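Local coordinates for protein galactokinase (Bifidobacterium longum subsp. infantis, PDB 6TEP) that probably catalyses the ATP-dependent phosphorylation of galactose, as a galactokinase of the GHMP kinase family, and binds galactose, ADP and magnesium, at residues E8-E13 and V130-L135; V24-A29 and R77-V82; P38-L43 and G138-A143; A90-L95 and Y106-A111. All coordinates share one frame; numbering follows the deposited sequence. Where two conformers were deposited one is given.

Contact 1 of 4, residues E8-E13 and V130-L135; sequences EPLTHE and VSCVPL. With ADP (adenosine-5'-diphosphate), chain H.
Val130, still in its strand, meets Leu10 methyl to methyl: its CG1, anti to the backbone N (chi1 174°), stands 4.1 Å from Leu10 CD1. Ser131 points its CB away from residues 8-13, and only its main chain is touched, by that same Leu10 methyl. Its hydroxyl is engaged on two other sides: OG is hydrogen-bonded to Thr64 OG1 of strand 54-70 and accepts from Val133 N at 3.0 Å, forming an ST turn that bends the chain as the strand ends, while Ser131 CB lies beside N6 of the adenine.

Cys132 carries the polar part of the contact. With chi1 at 58°, SG sits between the backbone N and the carbonyl carbon and meets the chain where Pro9 passes into Leu10. Leu10 N donates to Cys132 SG over 3.4 Å, the N-H pointing almost straight at the sulfur (174°), so the thiol acts as an acceptor for a main-chain amide. Pro9 CA comes within 3.7 Å of the same SG, and Leu10 CG rests 3.9 Å from Cys132 CB. Beyond Cys132 the chain turns inward, and Leu135 lays its branched end over a face of the adenine, CG lying 3.7 Å from ADP N7.

The contact is a surface one, joining the lead-in of helix 12-27 to the end of strand 125-131. Strand 54-70 runs alongside, bonding to the backbones of Val130 and Cys132 and packing Phe65 on Leu10 and Pro61 and His62 on Pro9, while Gln18 of helix 12-27 touches both Leu10 and Val130.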
# COMPACT_ATOMS: atom_id res chain seq x y z
N GLU A 8 6.24 -1.92 -17.27
CA GLU A 8 6.64 -3.32 -17.00
C GLU A 8 7.43 -3.38 -15.70
O GLU A 8 8.21 -2.48 -15.34
CB GLU A 8 7.44 -3.97 -18.12
CG GLU A 8 6.61 -4.14 -19.39
CD GLU A 8 5.28 -4.83 -19.16
OE1 GLU A 8 5.28 -5.86 -18.43
OE2 GLU A 8 4.23 -4.34 -19.70
N PRO A 9 7.24 -4.47 -14.93
CA PRO A 9 8.08 -4.69 -13.76
C PRO A 9 9.50 -5.08 -14.20
O PRO A 9 9.71 -5.76 -15.15
CB PRO A 9 7.42 -5.85 -13.03
CG PRO A 9 6.49 -6.48 -14.01
CD PRO A 9 6.21 -5.52 -15.12
N LEU A 10 10.46 -4.61 -13.40
CA LEU A 10 11.87 -5.04 -13.44
C LEU A 10 11.91 -6.53 -13.12
O LEU A 10 11.29 -6.94 -12.14
CB LEU A 10 12.73 -4.24 -12.44
CG LEU A 10 12.97 -2.77 -12.81
CD1 LEU A 10 13.47 -2.00 -11.61
CD2 LEU A 10 13.93 -2.61 -14.03
N THR A 11 12.63 -7.32 -13.90
CA THR A 11 12.93 -8.72 -13.52
C THR A 11 13.92 -8.71 -12.34
O THR A 11 14.59 -7.67 -12.06
CB THR A 11 13.49 -9.53 -14.69
OG1 THR A 11 14.78 -8.97 -14.92
CG2 THR A 11 12.66 -9.46 -15.95
N HIS A 12 14.00 -9.82 -11.65
CA HIS A 12 15.05 -10.12 -10.65
C HIS A 12 16.41 -9.67 -11.17
O HIS A 12 17.08 -8.86 -10.47
CB HIS A 12 14.97 -11.60 -10.28
CG HIS A 12 16.23 -12.14 -9.69
ND1 HIS A 12 16.70 -11.72 -8.42
CD2 HIS A 12 17.07 -13.09 -10.10
CE1 HIS A 12 17.81 -12.39 -8.13
NE2 HIS A 12 18.07 -13.21 -9.14
N GLU A 13 16.77 -10.10 -12.38
CA GLU A 13 18.12 -9.87 -12.93
C GLU A 13 18.30 -8.37 -13.15
O GLU A 13 19.40 -7.82 -12.83
CB GLU A 13 18.32 -10.73 -14.19
CG GLU A 13 18.28 -12.21 -13.89
CD GLU A 13 16.92 -12.95 -13.94
OE1 GLU A 13 15.75 -12.33 -13.90
OE2 GLU A 13 17.04 -14.19 -13.92
N VAL A 130 16.96 1.34 -6.95
CA VAL A 130 16.39 1.37 -8.32
C VAL A 130 14.99 0.75 -8.18
O VAL A 130 14.87 -0.28 -7.51
CB VAL A 130 17.25 0.56 -9.28
CG1 VAL A 130 16.58 0.47 -10.62
CG2 VAL A 130 18.65 1.17 -9.49
N SER A 131 13.98 1.41 -8.73
CA SER A 131 12.58 0.98 -8.62
C SER A 131 11.83 1.04 -9.94
O SER A 131 12.16 1.83 -10.85
CB SER A 131 11.92 1.81 -7.58
OG SER A 131 10.64 1.29 -7.31
N CYS A 132 10.81 0.19 -10.04
CA CYS A 132 9.78 0.39 -11.09
C CYS A 132 8.42 0.63 -10.44
O CYS A 132 7.40 0.57 -11.16
CB CYS A 132 9.72 -0.79 -12.03
SG CYS A 132 9.36 -2.33 -11.17
N VAL A 133 8.35 0.83 -9.14
CA VAL A 133 7.13 1.34 -8.47
C VAL A 133 7.03 2.83 -8.68
O VAL A 133 7.82 3.61 -8.15
CB VAL A 133 7.06 1.01 -6.98
CG1 VAL A 133 5.69 1.42 -6.43
CG2 VAL A 133 7.36 -0.45 -6.76
N PRO A 134 6.00 3.33 -9.40
CA PRO A 134 5.92 4.76 -9.64
C PRO A 134 5.75 5.52 -8.31
O PRO A 134 5.07 5.05 -7.37
CB PRO A 134 4.75 4.94 -10.60
CG PRO A 134 4.17 3.57 -10.85
CD PRO A 134 4.88 2.57 -9.97
N LEU A 135 6.39 6.69 -8.21
CA LEU A 135 6.34 7.58 -7.02
C LEU A 135 5.02 8.34 -7.00
O LEU A 135 4.77 9.10 -7.91
CB LEU A 135 7.52 8.58 -7.05
CG LEU A 135 8.88 8.07 -6.60
CD1 LEU A 135 9.47 7.01 -7.52
CD2 LEU A 135 9.82 9.27 -6.48
PB ADP H . 3.22 6.46 -2.75
O1B ADP H . 4.12 6.03 -3.89
O2B ADP H . 3.46 5.65 -1.52
O3B ADP H . 1.74 6.47 -3.16
PA ADP H . 4.21 8.58 -1.08
O1A ADP H . 3.76 7.98 0.22
O2A ADP H . 4.06 10.05 -1.13
O3A ADP H . 3.50 7.97 -2.35
O5' ADP H . 5.74 8.13 -1.26
C5' ADP H . 6.51 8.69 -2.33
C4' ADP H . 7.72 9.36 -1.75
O4' ADP H . 8.61 8.35 -1.25
C3' ADP H . 8.51 10.14 -2.79
O3' ADP H . 8.04 11.46 -2.90
C2' ADP H . 9.92 10.08 -2.21
O2' ADP H . 10.03 10.98 -1.15
C1' ADP H . 9.92 8.64 -1.70
N9 ADP H . 10.29 7.67 -2.72
C8 ADP H . 9.56 6.55 -3.07
N7 ADP H . 10.16 5.83 -3.99
C5 ADP H . 11.39 6.47 -4.21
C6 ADP H . 12.49 6.20 -5.05
N6 ADP H . 12.57 5.17 -5.89
N1 ADP H . 13.56 7.05 -4.99
C2 ADP H . 13.51 8.10 -4.18
N3 ADP H . 12.51 8.48 -3.38
C4 ADP H . 11.48 7.60 -3.42

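Contact 2 of 4, residues V24-A29 and R77-V82; sequences VDTYGA and RVVSGV. With ADP (adenosine-5'-diphosphate), chain H.
Tyr27 swings its ring beside its own backbone N (chi1 -58°), and Arg77, bent at chi3 (-68°), brings its guanidinium against the CD1 side of the ring, so that the two side chains run antiparallel alongside one another. Tyr27 CD1 sits 3.6 Å above the centre of the guanidinium, whose plane is turned 48° from that of the ring; the approach is therefore inclined rather than a flat stack. Nearer the strand, Tyr27 CE1 rests against Arg77 CB at 3.8 Å. The charged end of Arg77 is anchored by a salt bridge from NE to Asp126. Tyr27 OH lies against the main chain of strand 75-80, 3.2 Å from Arg77 O, but makes no hydrogen bond across the two segments; its bond goes to Ala127 O in the neighbouring strand 125-131.

The last turn of helix 12-27 is thus packed on one face of the mixed sheet of the N-terminal GHMP kinase region, in which strand 75-80 runs parallel to 125-131 and antiparallel to 86-91. Gly28, with positive phi, ends the helix just beyond Tyr27.

Thr26 and Val79 meet tip to tip, Thr26 OG1 standing 3.6 Å from Val79 CG1; the hydroxyl itself bonds back to Leu22 O one helical turn earlier. Thr26 CG2 also lies over a face of its neighbour's ring, 3.6 Å above the plane and toward the rim, while Phe23 meets the ring edge to face. Past Val79 the strand enters the nucleotide site: Ser80 OG donates to ADP N1 at 2.7 Å and accepts from Val82 N at 3.2 Å, an ST turn that ties the adenine-reading hydroxyl to the loop after it.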
# COMPACT_ATOMS: atom_id res chain seq x y z
N VAL A 24 27.86 0.69 -7.16
CA VAL A 24 29.32 0.73 -7.47
C VAL A 24 29.66 2.09 -8.10
O VAL A 24 30.75 2.68 -7.75
CB VAL A 24 29.67 -0.41 -8.44
CG1 VAL A 24 31.09 -0.30 -9.00
CG2 VAL A 24 29.55 -1.71 -7.67
N ASP A 25 28.81 2.60 -8.98
CA ASP A 25 29.07 3.91 -9.63
C ASP A 25 29.09 5.02 -8.57
O ASP A 25 29.81 5.99 -8.75
CB ASP A 25 28.05 4.22 -10.74
CG ASP A 25 28.23 3.41 -12.01
OD1 ASP A 25 29.29 2.85 -12.15
OD2 ASP A 25 27.23 3.30 -12.82
N THR A 26 28.34 4.87 -7.48
CA THR A 26 28.17 5.94 -6.49
C THR A 26 29.28 5.83 -5.44
O THR A 26 29.77 6.85 -5.02
CB THR A 26 26.75 5.96 -5.92
OG1 THR A 26 25.72 6.08 -6.92
CG2 THR A 26 26.62 7.10 -4.94
N TYR A 27 29.47 4.62 -4.93
CA TYR A 27 30.24 4.37 -3.68
C TYR A 27 31.57 3.71 -3.93
O TYR A 27 32.40 3.64 -2.97
CB TYR A 27 29.38 3.55 -2.70
CG TYR A 27 28.06 4.20 -2.33
CD1 TYR A 27 27.98 5.46 -1.77
CD2 TYR A 27 26.84 3.52 -2.51
CE1 TYR A 27 26.77 6.09 -1.49
CE2 TYR A 27 25.63 4.12 -2.24
CZ TYR A 27 25.59 5.41 -1.71
OH TYR A 27 24.41 6.00 -1.38
N GLY A 28 31.80 3.19 -5.12
CA GLY A 28 33.01 2.47 -5.49
C GLY A 28 33.03 1.02 -5.02
O GLY A 28 33.24 0.14 -5.84
N ALA A 29 32.82 0.81 -3.71
CA ALA A 29 32.73 -0.52 -3.05
C ALA A 29 31.57 -1.36 -3.67
O ALA A 29 30.58 -0.77 -4.21
CB ALA A 29 32.57 -0.27 -1.53
N ARG A 77 24.35 7.22 3.86
CA ARG A 77 24.41 7.74 2.46
C ARG A 77 23.37 6.95 1.65
O ARG A 77 23.42 5.74 1.66
CB ARG A 77 25.82 7.63 1.87
CG ARG A 77 26.85 8.44 2.60
CD ARG A 77 28.08 8.51 1.83
NE ARG A 77 28.70 7.24 1.77
CZ ARG A 77 29.75 6.98 1.07
NH1 ARG A 77 30.31 7.93 0.37
NH2 ARG A 77 30.21 5.75 1.03
N VAL A 78 22.47 7.64 0.98
CA VAL A 78 21.54 6.96 0.05
C VAL A 78 21.53 7.67 -1.30
O VAL A 78 21.56 8.88 -1.34
CB VAL A 78 20.13 6.83 0.64
CG1 VAL A 78 20.12 5.89 1.80
CG2 VAL A 78 19.50 8.15 1.05
N VAL A 79 21.31 6.89 -2.35
CA VAL A 79 21.12 7.48 -3.69
C VAL A 79 19.99 6.69 -4.37
O VAL A 79 19.78 5.48 -4.02
CB VAL A 79 22.43 7.40 -4.46
CG1 VAL A 79 22.78 5.98 -4.83
CG2 VAL A 79 22.41 8.30 -5.66
N SER A 80 19.34 7.29 -5.35
CA SER A 80 18.22 6.64 -6.06
C SER A 80 18.35 6.94 -7.53
O SER A 80 18.76 8.05 -7.89
CB SER A 80 16.90 7.13 -5.53
OG SER A 80 15.83 6.87 -6.39
N GLY A 81 17.96 5.96 -8.33
CA GLY A 81 17.91 6.13 -9.77
C GLY A 81 17.03 7.27 -10.21
O GLY A 81 17.14 7.64 -11.38
N VAL A 82 16.09 7.77 -9.43
CA VAL A 82 15.29 8.95 -9.81
C VAL A 82 16.21 10.16 -9.98
O VAL A 82 15.87 11.05 -10.82
CB VAL A 82 14.18 9.23 -8.77
CG1 VAL A 82 13.27 8.04 -8.59
CG2 VAL A 82 14.74 9.65 -7.44
PB ADP H . 3.22 6.46 -2.75
O1B ADP H . 4.12 6.03 -3.89
O2B ADP H . 3.46 5.65 -1.52
O3B ADP H . 1.74 6.47 -3.16
PA ADP H . 4.21 8.58 -1.08
O1A ADP H . 3.76 7.98 0.22
O2A ADP H . 4.06 10.05 -1.13
O3A ADP H . 3.50 7.97 -2.35
O5' ADP H . 5.74 8.13 -1.26
C5' ADP H . 6.51 8.69 -2.33
C4' ADP H . 7.72 9.36 -1.75
O4' ADP H . 8.61 8.35 -1.25
C3' ADP H . 8.51 10.14 -2.79
O3' ADP H . 8.04 11.46 -2.90
C2' ADP H . 9.92 10.08 -2.21
O2' ADP H . 10.03 10.98 -1.15
C1' ADP H . 9.92 8.64 -1.70
N9 ADP H . 10.29 7.67 -2.72
C8 ADP H . 9.56 6.55 -3.07
N7 ADP H . 10.16 5.83 -3.99
C5 ADP H . 11.39 6.47 -4.21
C6 ADP H . 12.49 6.20 -5.05
N6 ADP H . 12.57 5.17 -5.89
N1 ADP H . 13.56 7.05 -4.99
C2 ADP H . 13.51 8.10 -4.18
N3 ADP H . 12.51 8.48 -3.38
C4 ADP H . 11.48 7.60 -3.42

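Contact 3 of 4, residues P38-L43 and G138-A143; sequences PGRVNL and GLSSSA. With MG (magnesium ion), chain K; ADP (adenosine-5'-diphosphate), chain H.
Two hydrogen bonds run from Arg40 to successive carbonyls of the 138-143 loop. Arg40 N donates to Leu139 O at 3.0 Å, and Arg40 NH2 to Gly138 O at 2.7 Å, almost straight (170°) and with the oxygen in the guanidinium plane, although NH2 stands above the plane of that carbonyl. A chain bent at chi2 (88°) curls the guanidinium back to the loop; its NE pairs with Asp191, and both residues bind galactose. Ser140 lies over one guanidinium face, but its hydroxyl was deposited in two positions and its very short approach is doubtful.

Apolar contact is confined to Val41 CG1 and Leu139 CD2, 3.6 Å apart, the two side chains lying side by side and pointing the same way. Gly39, without a side chain, lets Leu139 O come to 3.3 Å from its CA.

The same loop holds the phosphate and the metal. Ser141 grips ADP O1B with both its N and its OG, the latter at 2.6 Å, while Ser142 N bonds to ADP O2B. Ser142 OG binds magnesium at 2.2 Å; ADP O2B, ADP O1A and three waters complete six ligands.

A glycine- and serine-rich loop running into helix 141-156, its first amides turned to the beta-phosphate, is the phosphate-binding motif of GHMP kinases, here bonded through Arg40 directly to the galactose site.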
# COMPACT_ATOMS: atom_id res chain seq x y z
N PRO A 38 8.03 -5.05 -2.80
CA PRO A 38 7.07 -4.65 -3.82
C PRO A 38 6.19 -3.49 -3.40
O PRO A 38 5.99 -3.22 -2.23
CB PRO A 38 6.24 -5.93 -3.97
CG PRO A 38 6.20 -6.47 -2.54
CD PRO A 38 7.62 -6.23 -2.02
N GLY A 39 5.67 -2.79 -4.41
CA GLY A 39 4.45 -1.99 -4.28
C GLY A 39 3.24 -2.90 -4.11
O GLY A 39 3.38 -4.13 -4.03
N ARG A 40 2.09 -2.29 -3.99
CA ARG A 40 0.87 -3.08 -3.68
C ARG A 40 -0.37 -2.36 -4.24
O ARG A 40 -0.39 -1.10 -4.47
CB ARG A 40 0.76 -3.24 -2.16
CG ARG A 40 0.51 -1.92 -1.40
CD ARG A 40 -0.96 -1.50 -1.21
NE ARG A 40 -1.24 -0.14 -0.67
CZ ARG A 40 -1.44 0.95 -1.41
NH1 ARG A 40 -1.69 2.11 -0.86
NH2 ARG A 40 -1.39 0.90 -2.73
N VAL A 41 -1.45 -3.16 -4.39
CA VAL A 41 -2.78 -2.58 -4.50
C VAL A 41 -3.66 -3.23 -3.44
O VAL A 41 -3.51 -4.43 -3.26
CB VAL A 41 -3.37 -2.70 -5.89
CG1 VAL A 41 -2.62 -1.80 -6.86
CG2 VAL A 41 -3.39 -4.13 -6.33
N ASN A 42 -4.52 -2.42 -2.85
CA ASN A 42 -5.51 -2.94 -1.88
C ASN A 42 -6.73 -3.39 -2.71
O ASN A 42 -7.28 -2.59 -3.39
CB ASN A 42 -5.79 -1.91 -0.83
CG ASN A 42 -6.55 -2.49 0.34
OD1 ASN A 42 -6.53 -3.71 0.55
ND2 ASN A 42 -7.34 -1.63 0.95
N LEU A 43 -7.06 -4.66 -2.70
CA LEU A 43 -8.28 -5.07 -3.46
C LEU A 43 -9.54 -4.41 -2.92
O LEU A 43 -10.36 -4.01 -3.73
CB LEU A 43 -8.42 -6.58 -3.54
CG LEU A 43 -7.25 -7.37 -4.13
CD1 LEU A 43 -7.48 -8.85 -3.98
CD2 LEU A 43 -7.00 -7.07 -5.61
N GLY A 138 -0.11 6.11 -5.57
CA GLY A 138 -1.01 5.35 -4.69
C GLY A 138 -0.73 3.85 -4.74
O GLY A 138 -1.62 3.06 -4.40
N LEU A 139 0.48 3.47 -5.15
CA LEU A 139 0.91 2.08 -5.30
C LEU A 139 1.97 1.76 -4.23
O LEU A 139 2.57 0.68 -4.29
CB LEU A 139 1.40 1.84 -6.72
CG LEU A 139 0.37 2.10 -7.78
CD1 LEU A 139 1.00 1.87 -9.15
CD2 LEU A 139 -0.89 1.23 -7.58
N SER A 140 2.25 2.69 -3.31
CA SER A 140 3.08 2.38 -2.11
C SER A 140 4.58 2.33 -2.44
O SER A 140 5.27 1.44 -1.88
CB SER A 140 2.61 1.10 -1.46
OG SER A 140 1.20 1.16 -1.23
N SER A 141 5.09 3.29 -3.23
CA SER A 141 6.56 3.40 -3.37
C SER A 141 7.13 3.60 -1.98
O SER A 141 8.29 3.11 -1.78
CB SER A 141 6.95 4.49 -4.34
OG SER A 141 6.67 5.79 -3.90
N SER A 142 6.40 4.32 -1.11
CA SER A 142 6.91 4.63 0.27
C SER A 142 7.16 3.33 1.07
O SER A 142 8.24 3.12 1.58
CB SER A 142 6.00 5.57 1.00
OG SER A 142 4.65 5.06 0.99
N ALA A 143 6.24 2.36 1.07
CA ALA A 143 6.49 1.08 1.77
C ALA A 143 7.55 0.25 1.07
O ALA A 143 8.30 -0.46 1.70
CB ALA A 143 5.22 0.29 1.90
MG MG K . 2.77 6.06 0.43
PB ADP H . 3.22 6.46 -2.75
O1B ADP H . 4.12 6.03 -3.89
O2B ADP H . 3.46 5.65 -1.52
O3B ADP H . 1.74 6.47 -3.16
PA ADP H . 4.21 8.58 -1.08
O1A ADP H . 3.76 7.98 0.22
O2A ADP H . 4.06 10.05 -1.13
O3A ADP H . 3.50 7.97 -2.35
O5' ADP H . 5.74 8.13 -1.26
C5' ADP H . 6.51 8.69 -2.33
C4' ADP H . 7.72 9.36 -1.75
O4' ADP H . 8.61 8.35 -1.25
C3' ADP H . 8.51 10.14 -2.79
O3' ADP H . 8.04 11.46 -2.90
C2' ADP H . 9.92 10.08 -2.21
O2' ADP H . 10.03 10.98 -1.15
C1' ADP H . 9.92 8.64 -1.70
N9 ADP H . 10.29 7.67 -2.72
C8 ADP H . 9.56 6.55 -3.07
N7 ADP H . 10.16 5.83 -3.99
C5 ADP H . 11.39 6.47 -4.21
C6 ADP H . 12.49 6.20 -5.05
N6 ADP H . 12.57 5.17 -5.89
N1 ADP H . 13.56 7.05 -4.99
C2 ADP H . 13.51 8.10 -4.18
N3 ADP H . 12.51 8.48 -3.38
C4 ADP H . 11.48 7.60 -3.42
O HOH W 1 0.96 6.95 -0.10
O HOH W 2 2.40 6.27 2.34
O HOH W 3 1.68 4.40 0.25

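Contact 4 of 4, residues A90-L95 and Y106-A111; sequences ADLDGL and YPTGVA. With ADP (adenosine-5'-diphosphate), chain H.
Thr108 presents its CG2 methyl to three side chains of the 90-95 segment, and this is where the contact is tight. Leu92 CD2 lies 3.9 Å from Thr108 CG2, the two side chains set at a slant to each other, and Leu95 CD2 comes to 4.0 Å from the same methyl at about a right angle; Ala90 CB is the third neighbour, at 4.1 Å from it. With chi1 at -52°, CG2 extends anti to the backbone N toward these side chains, and OG1 is left beside that N, where it bonds back to Ser104 O, just ahead of the helix, which satisfies the polar branch. The other arm of Leu92 reaches one turn further, CD1 resting 3.9 Å from Ala111 CB.

Helix 105-116 is thereby packed on the strand pair 75-80 and 86-91, with Thr108 and Leu92 both also touching Val76 of the adjoining strand. No hydrogen bond crosses between the two segments; the contact is van der Waals packing of aliphatic groups.

The outer side is looser and held by turns. Asp93 and Gly94, both exposed, sit at the corners of a type II turn closed by Leu95 N to Leu92 O at 3.1 Å, Gly94 supplying the positive phi that such a turn commonly has at its third position. Just before it, Asp91 OD1 uses its anti lone pair to accept from Asp93 N at 3.0 Å (172°), an Asx turn, and is hydrogen-bonded to Thr74 as well. At the N-terminal end of the helical segment, away from this contact, Tyr106 turns toward the nucleotide, its CE2 3.6 Å from ADP O2'.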
# COMPACT_ATOMS: atom_id res chain seq x y z
N ALA A 90 23.20 11.63 6.04
CA ALA A 90 22.72 12.01 7.39
C ALA A 90 23.59 11.25 8.37
O ALA A 90 24.35 10.36 7.94
CB ALA A 90 21.24 11.70 7.60
N ASP A 91 23.43 11.56 9.65
CA ASP A 91 24.10 10.77 10.71
C ASP A 91 23.05 10.32 11.72
O ASP A 91 22.27 11.17 12.18
CB ASP A 91 25.25 11.54 11.34
CG ASP A 91 26.27 10.59 11.92
OD1 ASP A 91 25.88 9.83 12.86
OD2 ASP A 91 27.47 10.69 11.47
N LEU A 92 23.12 9.04 12.09
CA LEU A 92 22.18 8.46 13.09
C LEU A 92 22.47 8.88 14.53
O LEU A 92 21.54 8.87 15.27
CB LEU A 92 22.17 6.94 12.96
CG LEU A 92 21.69 6.42 11.62
CD1 LEU A 92 22.07 4.95 11.51
CD2 LEU A 92 20.15 6.61 11.51
N ASP A 93 23.69 9.35 14.86
CA ASP A 93 24.11 9.66 16.25
C ASP A 93 23.42 10.94 16.68
O ASP A 93 23.69 11.97 16.12
CB ASP A 93 25.63 9.72 16.34
CG ASP A 93 26.11 9.98 17.75
OD1 ASP A 93 25.47 9.47 18.66
OD2 ASP A 93 27.15 10.66 17.90
N GLY A 94 22.48 10.82 17.63
CA GLY A 94 21.68 11.92 18.18
C GLY A 94 20.54 12.30 17.26
O GLY A 94 19.94 13.32 17.55
N LEU A 95 20.23 11.51 16.22
CA LEU A 95 19.23 11.92 15.22
C LEU A 95 17.88 11.88 15.91
O LEU A 95 17.63 10.85 16.60
CB LEU A 95 19.29 10.96 14.05
CG LEU A 95 18.41 11.34 12.87
CD1 LEU A 95 18.82 12.70 12.34
CD2 LEU A 95 18.43 10.25 11.81
N TYR A 106 13.00 8.38 4.48
CA TYR A 106 12.33 7.05 4.48
C TYR A 106 13.33 5.96 4.82
O TYR A 106 13.12 5.25 5.83
CB TYR A 106 11.62 6.80 3.17
CG TYR A 106 10.42 7.66 2.97
CD1 TYR A 106 9.22 7.28 3.51
CD2 TYR A 106 10.43 8.82 2.21
CE1 TYR A 106 8.06 8.03 3.33
CE2 TYR A 106 9.30 9.61 2.08
CZ TYR A 106 8.07 9.17 2.55
OH TYR A 106 6.98 10.00 2.39
N PRO A 107 14.49 5.83 4.12
CA PRO A 107 15.48 4.82 4.51
C PRO A 107 16.21 5.15 5.82
O PRO A 107 16.40 4.26 6.67
CB PRO A 107 16.43 4.71 3.30
CG PRO A 107 16.26 6.01 2.58
CD PRO A 107 14.80 6.42 2.80
N THR A 108 16.61 6.40 6.01
CA THR A 108 17.41 6.70 7.19
C THR A 108 16.53 6.46 8.43
O THR A 108 17.06 5.89 9.42
CB THR A 108 17.91 8.15 7.13
OG1 THR A 108 18.55 8.37 5.86
CG2 THR A 108 18.84 8.42 8.27
N GLY A 109 15.23 6.78 8.36
CA GLY A 109 14.31 6.67 9.53
C GLY A 109 14.10 5.20 9.90
O GLY A 109 13.83 4.91 11.06
N VAL A 110 14.38 4.28 8.99
CA VAL A 110 14.24 2.81 9.30
C VAL A 110 15.39 2.39 10.23
O VAL A 110 15.11 1.74 11.30
CB VAL A 110 14.26 1.90 8.07
CG1 VAL A 110 14.29 0.43 8.45
CG2 VAL A 110 13.03 2.16 7.21
N ALA A 111 16.62 2.85 9.98
CA ALA A 111 17.73 2.54 10.90
C ALA A 111 17.48 3.26 12.23
O ALA A 111 17.72 2.65 13.32
CB ALA A 111 19.03 2.91 10.29
PB ADP H . 3.22 6.46 -2.75
O1B ADP H . 4.12 6.03 -3.89
O2B ADP H . 3.46 5.65 -1.52
O3B ADP H . 1.74 6.47 -3.16
PA ADP H . 4.21 8.58 -1.08
O1A ADP H . 3.76 7.98 0.22
O2A ADP H . 4.06 10.05 -1.13
O3A ADP H . 3.50 7.97 -2.35
O5' ADP H . 5.74 8.13 -1.26
C5' ADP H . 6.51 8.69 -2.33
C4' ADP H . 7.72 9.36 -1.75
O4' ADP H . 8.61 8.35 -1.25
C3' ADP H . 8.51 10.14 -2.79
O3' ADP H . 8.04 11.46 -2.90
C2' ADP H . 9.92 10.08 -2.21
O2' ADP H . 10.03 10.98 -1.15
C1' ADP H . 9.92 8.64 -1.70
N9 ADP H . 10.29 7.67 -2.72
C8 ADP H . 9.56 6.55 -3.07
N7 ADP H . 10.16 5.83 -3.99
C5 ADP H . 11.39 6.47 -4.21
C6 ADP H . 12.49 6.20 -5.05
N6 ADP H . 12.57 5.17 -5.89
N1 ADP H . 13.56 7.05 -4.99
C2 ADP H . 13.51 8.10 -4.18
N3 ADP H . 12.51 8.48 -3.38
C4 ADP H . 11.48 7.60 -3.42

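In the fold
From the N terminus, the chain passes the first halves of contacts 1, 2 and 3 before any of them closes. Contact 2 closes first, when strand 75-80 packs against the C-terminal end of helix 12-27; contact 4 follows in series with a short loop between strand 86-91 and helix 105-116. Contact 1 then closes at the end of strand 125-131, enclosing both. Contact 3 closes last: it crosses contacts 1 and 2 and encloses contact 4. Contacts 1 and 2 fix the two ends of helix 12-27 to neighbouring strands of one sheet, contact 4 adds helix 105-116, and contact 3 joins strand 33-42 to the phosphate loop. All four reach ADP.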